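Side-chain contacts in intracellular serine protease (Bacillus licheniformis, PDB 4ZOQ), which is a lanthipeptide protease of the subtilase family that cleaves peptides sequence-specifically, probably by way of a serine charge-relay system: residues I16-L19 and K20-W24; K254-A258 and L259-L263; N264-K267 and G268-L271. One frame throughout, in Å; residues are numbered along the deposited sequence.

Contact 1 of 3, residues I16-L19 and K20-W24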
# COMPACT_ATOMS: atom_id res chain seq x y z
N ILE B 16 -5.31 28.47 1.38
CA ILE B 16 -5.63 28.81 -0.00
C ILE B 16 -6.85 28.02 -0.46
O ILE B 16 -6.78 26.82 -0.70
CB ILE B 16 -4.47 28.52 -0.98
CG1 ILE B 16 -3.17 29.19 -0.50
CG2 ILE B 16 -4.85 28.96 -2.39
CD1 ILE B 16 -1.91 28.63 -1.15
N LEU B 17 -7.96 28.73 -0.62
CA LEU B 17 -9.25 28.13 -0.88
C LEU B 17 -9.32 27.48 -2.28
O LEU B 17 -10.09 26.54 -2.51
CB LEU B 17 -10.33 29.20 -0.71
CG LEU B 17 -11.78 28.79 -0.59
CD1 LEU B 17 -12.03 28.42 0.88
CD2 LEU B 17 -12.68 29.93 -1.03
N GLU B 18 -8.44 27.91 -3.19
CA GLU B 18 -8.45 27.41 -4.56
C GLU B 18 -7.87 26.00 -4.70
O GLU B 18 -8.16 25.29 -5.67
CB GLU B 18 -7.65 28.39 -5.44
CG GLU B 18 -7.13 27.89 -6.81
CD GLU B 18 -8.21 27.44 -7.78
OE1 GLU B 18 -9.37 27.92 -7.68
OE2 GLU B 18 -7.89 26.60 -8.66
N LEU B 19 -7.18 25.52 -3.68
CA LEU B 19 -6.61 24.19 -3.73
C LEU B 19 -7.69 23.10 -3.63
O LEU B 19 -7.43 21.94 -3.91
CB LEU B 19 -5.57 24.01 -2.64
CG LEU B 19 -4.38 24.95 -2.78
CD1 LEU B 19 -3.32 24.56 -1.77
CD2 LEU B 19 -3.83 24.97 -4.19
N LYS B 20 -8.90 23.47 -3.20
CA LYS B 20 -10.00 22.51 -3.13
C LYS B 20 -10.32 21.94 -4.50
O LYS B 20 -10.81 20.82 -4.61
CB LYS B 20 -11.24 23.16 -2.53
CG LYS B 20 -11.06 23.56 -1.06
CD LYS B 20 -12.30 24.23 -0.47
CE LYS B 20 -12.07 24.50 1.02
NZ LYS B 20 -13.13 25.37 1.61
N GLU B 21 -10.03 22.68 -5.56
CA GLU B 21 -10.29 22.18 -6.90
C GLU B 21 -9.55 20.85 -7.20
O GLU B 21 -10.04 20.03 -7.95
CB GLU B 21 -9.90 23.23 -7.94
CG GLU B 21 -10.91 24.33 -8.06
CD GLU B 21 -12.27 23.79 -8.40
OE1 GLU B 21 -12.39 23.00 -9.37
OE2 GLU B 21 -13.22 24.14 -7.66
N TYR B 22 -8.36 20.70 -6.63
CA TYR B 22 -7.50 19.54 -6.89
C TYR B 22 -7.79 18.39 -5.93
O TYR B 22 -7.20 17.31 -6.04
CB TYR B 22 -6.02 19.96 -6.77
CG TYR B 22 -5.67 21.19 -7.60
CD1 TYR B 22 -5.69 21.16 -8.99
CD2 TYR B 22 -5.31 22.38 -6.97
CE1 TYR B 22 -5.39 22.29 -9.73
CE2 TYR B 22 -4.99 23.49 -7.70
CZ TYR B 22 -5.03 23.45 -9.07
OH TYR B 22 -4.72 24.60 -9.79
N LEU B 23 -8.70 18.65 -5.00
CA LEU B 23 -9.14 17.65 -4.04
C LEU B 23 -10.52 17.11 -4.43
O LEU B 23 -11.26 16.60 -3.58
CB LEU B 23 -9.16 18.25 -2.64
CG LEU B 23 -7.80 18.31 -1.90
CD1 LEU B 23 -7.83 19.34 -0.78
CD2 LEU B 23 -7.44 16.95 -1.34
N TRP B 24 -10.86 17.25 -5.72
CA TRP B 24 -12.12 16.74 -6.27
C TRP B 24 -12.32 15.29 -5.90
O TRP B 24 -13.45 14.89 -5.58
CB TRP B 24 -12.17 16.89 -7.80
CG TRP B 24 -11.06 16.17 -8.52
CD1 TRP B 24 -9.84 16.68 -8.90
CD2 TRP B 24 -11.05 14.79 -8.92
NE1 TRP B 24 -9.10 15.71 -9.54
CE2 TRP B 24 -9.81 14.54 -9.55
CE3 TRP B 24 -11.98 13.74 -8.81
CZ2 TRP B 24 -9.47 13.29 -10.06
CZ3 TRP B 24 -11.64 12.49 -9.29
CH2 TRP B 24 -10.39 12.27 -9.93
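Leu19 meets the Tyr22 ring at its edge, CD2 lying in the ring plane 4.0 Å from CE2 of Tyr22. The two are three residues apart on a 3-10 helix, residues 17 to 22, whose i to i+3 spacing places them on one flank. Tyr22 has CG anti to its carbonyl carbon (chi1 -51°), which swings the ring back along the preceding turn to reach the leucine. Ile265 touches both side chains, so a branched aliphatic and an aromatic suit this buried flank; replacing Tyr22 by an alanine would remove the ring and would probably leave Leu19 and Ile265 bordering a gap.

The more exposed flank carries the charged residues, with Leu17 among them. Glu18 turns its carboxylate nearly perpendicular to the Tyr22 ring (88°), and OE2 lies 3.8 Å from CG of Glu21. The two acids keep their charges apart, with Glu18 OE1 5.4 Å from Glu21 OE2; being exposed, they are probably screened by solvent. Lys20 runs out extended, passing Leu17 O with CG at 3.5 Å. Its methylene chain runs over the Leu17 carbonyl and carries NZ to the leucine methyl, 3.3 Å from CD1.

Beneath these side chains lie the 3-10 bonds: Glu21 N to Glu18 O at 3.2 Å, and Tyr22 N to Leu19 O at 3.1 Å. Leu23 then occupies the N-cap position, just before helix 24-30. At that helix's first residue, Trp24 packs its indole against Lys207 in a cation-pi contact, and its NE1 hydrogen bonds to Leu245 O.

Contact 2 of 3, residues K254-A258 and L259-L263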
# COMPACT_ATOMS: atom_id res chain seq x y z
N LYS B 254 10.56 19.86 1.17
CA LYS B 254 11.06 19.41 -0.12
C LYS B 254 10.44 20.31 -1.19
O LYS B 254 9.30 20.70 -1.05
CB LYS B 254 10.72 17.92 -0.33
CG LYS B 254 11.47 17.24 -1.46
CD LYS B 254 10.96 15.84 -1.76
CE LYS B 254 11.62 15.27 -3.02
NZ LYS B 254 12.87 14.53 -2.72
N ASP B 255 11.20 20.68 -2.22
CA ASP B 255 10.64 21.51 -3.30
C ASP B 255 9.65 20.70 -4.11
O ASP B 255 9.92 19.55 -4.46
CB ASP B 255 11.73 22.03 -4.24
CG ASP B 255 12.61 23.11 -3.62
OD1 ASP B 255 12.17 23.87 -2.71
OD2 ASP B 255 13.76 23.23 -4.10
N ASN B 256 8.48 21.25 -4.40
CA ASN B 256 7.55 20.55 -5.28
C ASN B 256 7.85 20.95 -6.72
O ASN B 256 8.82 21.64 -6.97
CB ASN B 256 6.09 20.81 -4.89
CG ASN B 256 5.73 22.27 -4.91
OD1 ASN B 256 6.40 23.09 -5.56
ND2 ASN B 256 4.67 22.61 -4.17
N THR B 257 7.02 20.49 -7.66
CA THR B 257 7.35 20.56 -9.08
C THR B 257 7.04 21.91 -9.71
O THR B 257 6.28 22.69 -9.16
CB THR B 257 6.59 19.51 -9.90
OG1 THR B 257 5.25 19.98 -10.17
CG2 THR B 257 6.58 18.17 -9.15
N ALA B 258 7.60 22.15 -10.90
CA ALA B 258 7.33 23.37 -11.67
C ALA B 258 5.83 23.58 -11.96
O ALA B 258 5.34 24.70 -11.97
CB ALA B 258 8.12 23.36 -12.97
N LEU B 259 5.11 22.50 -12.21
CA LEU B 259 3.66 22.56 -12.43
C LEU B 259 2.97 23.06 -11.17
O LEU B 259 2.06 23.90 -11.24
CB LEU B 259 3.12 21.19 -12.78
CG LEU B 259 1.61 21.04 -12.95
CD1 LEU B 259 1.14 21.86 -14.14
CD2 LEU B 259 1.25 19.56 -13.08
N ASP B 260 3.41 22.56 -10.02
CA ASP B 260 2.84 23.01 -8.77
C ASP B 260 3.08 24.52 -8.58
O ASP B 260 2.16 25.27 -8.26
CB ASP B 260 3.42 22.24 -7.56
CG ASP B 260 3.09 20.75 -7.58
OD1 ASP B 260 2.00 20.37 -8.05
OD2 ASP B 260 3.92 19.94 -7.11
N GLN B 261 4.32 24.95 -8.82
CA GLN B 261 4.71 26.34 -8.60
C GLN B 261 3.91 27.23 -9.52
O GLN B 261 3.37 28.26 -9.08
CB GLN B 261 6.20 26.57 -8.85
CG GLN B 261 7.06 25.43 -8.41
CD GLN B 261 8.54 25.69 -8.58
OE1 GLN B 261 9.07 25.75 -9.72
NE2 GLN B 261 9.25 25.79 -7.46
N MET B 262 3.80 26.82 -10.78
CA MET B 262 3.00 27.58 -11.73
C MET B 262 1.55 27.71 -11.29
O MET B 262 0.91 28.72 -11.58
CB MET B 262 3.05 26.90 -13.10
CG MET B 262 2.25 27.65 -14.14
SD MET B 262 1.94 26.67 -15.62
CE MET B 262 0.35 25.96 -15.26
N LEU B 263 1.03 26.73 -10.56
CA LEU B 263 -0.37 26.78 -10.10
C LEU B 263 -0.47 27.32 -8.67
O LEU B 263 -1.54 27.27 -8.05
CB LEU B 263 -1.02 25.38 -10.21
CG LEU B 263 -1.21 24.83 -11.63
CD1 LEU B 263 -1.70 23.37 -11.62
CD2 LEU B 263 -2.15 25.72 -12.45
O HOH W 1 2.83 18.71 -9.92
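Asp260 folds back over Asn256 and Thr257, its CB 3.5 Å from CG of Asn256, with the amide and carboxylate planes 62° apart. OD2 accepts a hydrogen bond from Thr257 N at 3.2 Å, met on the anti side and somewhat out of the carboxylate plane. In return Asp260 N donates to Thr257 OG1, also 3.2 Å away and nearly straight at 163°. These reciprocal bonds make a capping box around the start of helix 258-262. Threonine suits the N-cap because its hydroxyl, held between the backbone N and the carbonyl carbon (chi1 82°), faces the amides of the first turn. The same OG1 donates to a water at 2.7 Å, and that water donates to Asp260 OD1. A carboxylate at this end of a helix is likely to be favoured electrostatically.

Helical bonding begins at once, with Gln261 N reaching Thr257 O at 3.0 Å and Met262 N reaching Ala258 O at 2.9 Å. The extended Gln261 chain lies alongside small Ala258, OE1 3.5 Å from its CA.

Strand 269-272 follows this short helix in the chain and packs against it, and the Asp260 carboxylate also reaches that strand at Ser270 and Leu271. Asn256 ND2 bonds to Ile265 O and Tyr269 O, tying the loop after strand 246-249 to the turn that leads from the helix into strand 269-272.

Contact 3 of 3, residues N264-K267 and G268-L271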
# COMPACT_ATOMS: atom_id res chain seq x y z
N ASN B 264 0.65 27.83 -8.17
CA ASN B 264 0.77 28.38 -6.81
C ASN B 264 0.41 27.42 -5.70
O ASN B 264 -0.10 27.82 -4.65
CB ASN B 264 -0.08 29.63 -6.70
CG ASN B 264 0.37 30.71 -7.66
OD1 ASN B 264 -0.39 31.17 -8.51
ND2 ASN B 264 1.63 31.12 -7.52
N ILE B 265 0.74 26.16 -5.91
CA ILE B 265 0.63 25.17 -4.87
C ILE B 265 1.83 25.32 -3.96
O ILE B 265 2.95 25.04 -4.37
CB ILE B 265 0.65 23.73 -5.43
CG1 ILE B 265 -0.17 23.62 -6.73
CG2 ILE B 265 0.32 22.73 -4.33
CD1 ILE B 265 -1.65 23.40 -6.55
N PRO B 266 1.60 25.69 -2.69
CA PRO B 266 2.72 25.91 -1.77
C PRO B 266 3.38 24.58 -1.41
O PRO B 266 2.79 23.52 -1.66
CB PRO B 266 2.05 26.55 -0.55
CG PRO B 266 0.70 25.99 -0.56
CD PRO B 266 0.30 25.80 -2.01
N LYS B 267 4.58 24.61 -0.85
CA LYS B 267 5.22 23.38 -0.44
C LYS B 267 4.42 22.65 0.61
O LYS B 267 3.68 23.26 1.37
CB LYS B 267 6.64 23.61 0.04
CG LYS B 267 7.62 23.91 -1.10
CD LYS B 267 9.01 24.24 -0.52
CE LYS B 267 9.27 25.74 -0.47
NZ LYS B 267 10.57 25.99 0.21
N GLY B 268 4.52 21.32 0.60
CA GLY B 268 3.69 20.51 1.47
C GLY B 268 2.59 19.83 0.68
O GLY B 268 1.87 18.99 1.22
N TYR B 269 2.41 20.25 -0.58
CA TYR B 269 1.44 19.64 -1.48
C TYR B 269 2.03 19.51 -2.87
O TYR B 269 2.92 20.28 -3.25
CB TYR B 269 0.13 20.44 -1.54
CG TYR B 269 -0.44 20.69 -0.16
CD1 TYR B 269 -1.12 19.68 0.53
CD2 TYR B 269 -0.30 21.93 0.46
CE1 TYR B 269 -1.62 19.89 1.80
CE2 TYR B 269 -0.82 22.15 1.73
CZ TYR B 269 -1.48 21.13 2.39
OH TYR B 269 -2.00 21.35 3.65
N SER B 270 1.54 18.52 -3.62
CA SER B 270 1.95 18.33 -5.01
C SER B 270 0.85 17.64 -5.83
O SER B 270 0.10 16.77 -5.34
CB SER B 270 3.25 17.53 -5.11
OG SER B 270 3.71 17.44 -6.46
N LEU B 271 0.78 18.02 -7.09
CA LEU B 271 -0.16 17.45 -8.01
C LEU B 271 0.46 16.17 -8.57
O LEU B 271 1.61 16.16 -9.02
CB LEU B 271 -0.46 18.46 -9.10
CG LEU B 271 -1.90 18.75 -9.46
CD1 LEU B 271 -2.74 18.98 -8.20
CD2 LEU B 271 -1.88 19.99 -10.32
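Ile265 sets its CG2 methyl against Tyr269, 3.6 Å from CB and 3.7 Å from the backbone O of that residue, the two side chains crossing at about a right angle. With CG2 anti to the isoleucine's backbone N, beside its carbonyl carbon, that branch is the one laid on Tyr269. Ile265 takes part in the Schellman motif that ends helix 258-262: its N bonds to Asp260 O, and Asn264 N to Gln261 O, with Asn264 (positive phi, 57°) as C-prime. Asparagine tolerates that backbone conformation better than most residues.

Pro266 opens a type II beta turn that ends at Tyr269. Its O receives Tyr269 N at 3.5 Å, a weak bond bent to 142°, and lies at the edge of the tyrosine ring, near its plane. The proline ring adds a looser apolar touch, CG 4.3 Å from Tyr269 CD2.

Lys267, first of the two central residues, leaves the turn with its first bond directed away; the chain bends at chi3, and NZ makes a long, weak ion pair with Asp255. Gly268 is the second, with phi 106°; a beta carbon there would come within 2.3 Å of Lys267 O, which explains the glycine.

Ser270 pairs with Thr248 in the antiparallel partner strand 246-249, and Gly268 with Tyr250 just beyond it. Asp60 and Leu13 N hold the Tyr269 hydroxyl. Across the contact itself the chemistry is mostly apolar, with one weak bond closing the turn, so its shape probably depends on the glycine, on Asn256, which bonds a carbonyl on each segment, and on the strand pairing.

Contacts 2 and 3 are the most intimate pair, their centres about 6 Å apart: Asp260, which closes the helix cap in contact 2, also grips the strand of contact 3, with OD2 2.6 Å from Ser270 OG and OD1 2.8 Å from Leu271 N. Contact 1, centred about 11 Å from contact 3, adds an apolar layer in which Tyr22 CE2 comes to 3.5 Å from Ile265 CD1. It reaches contact 2 more sparsely, through Tyr22 OH and Leu263 CD1, 3.7 Å apart. Contacts 1 and 2 lie away from the predicted charge-relay residues; within contact 3, the Ser270 side chain is about 11 Å from that of His86 and about 12 Å from that of Ser276.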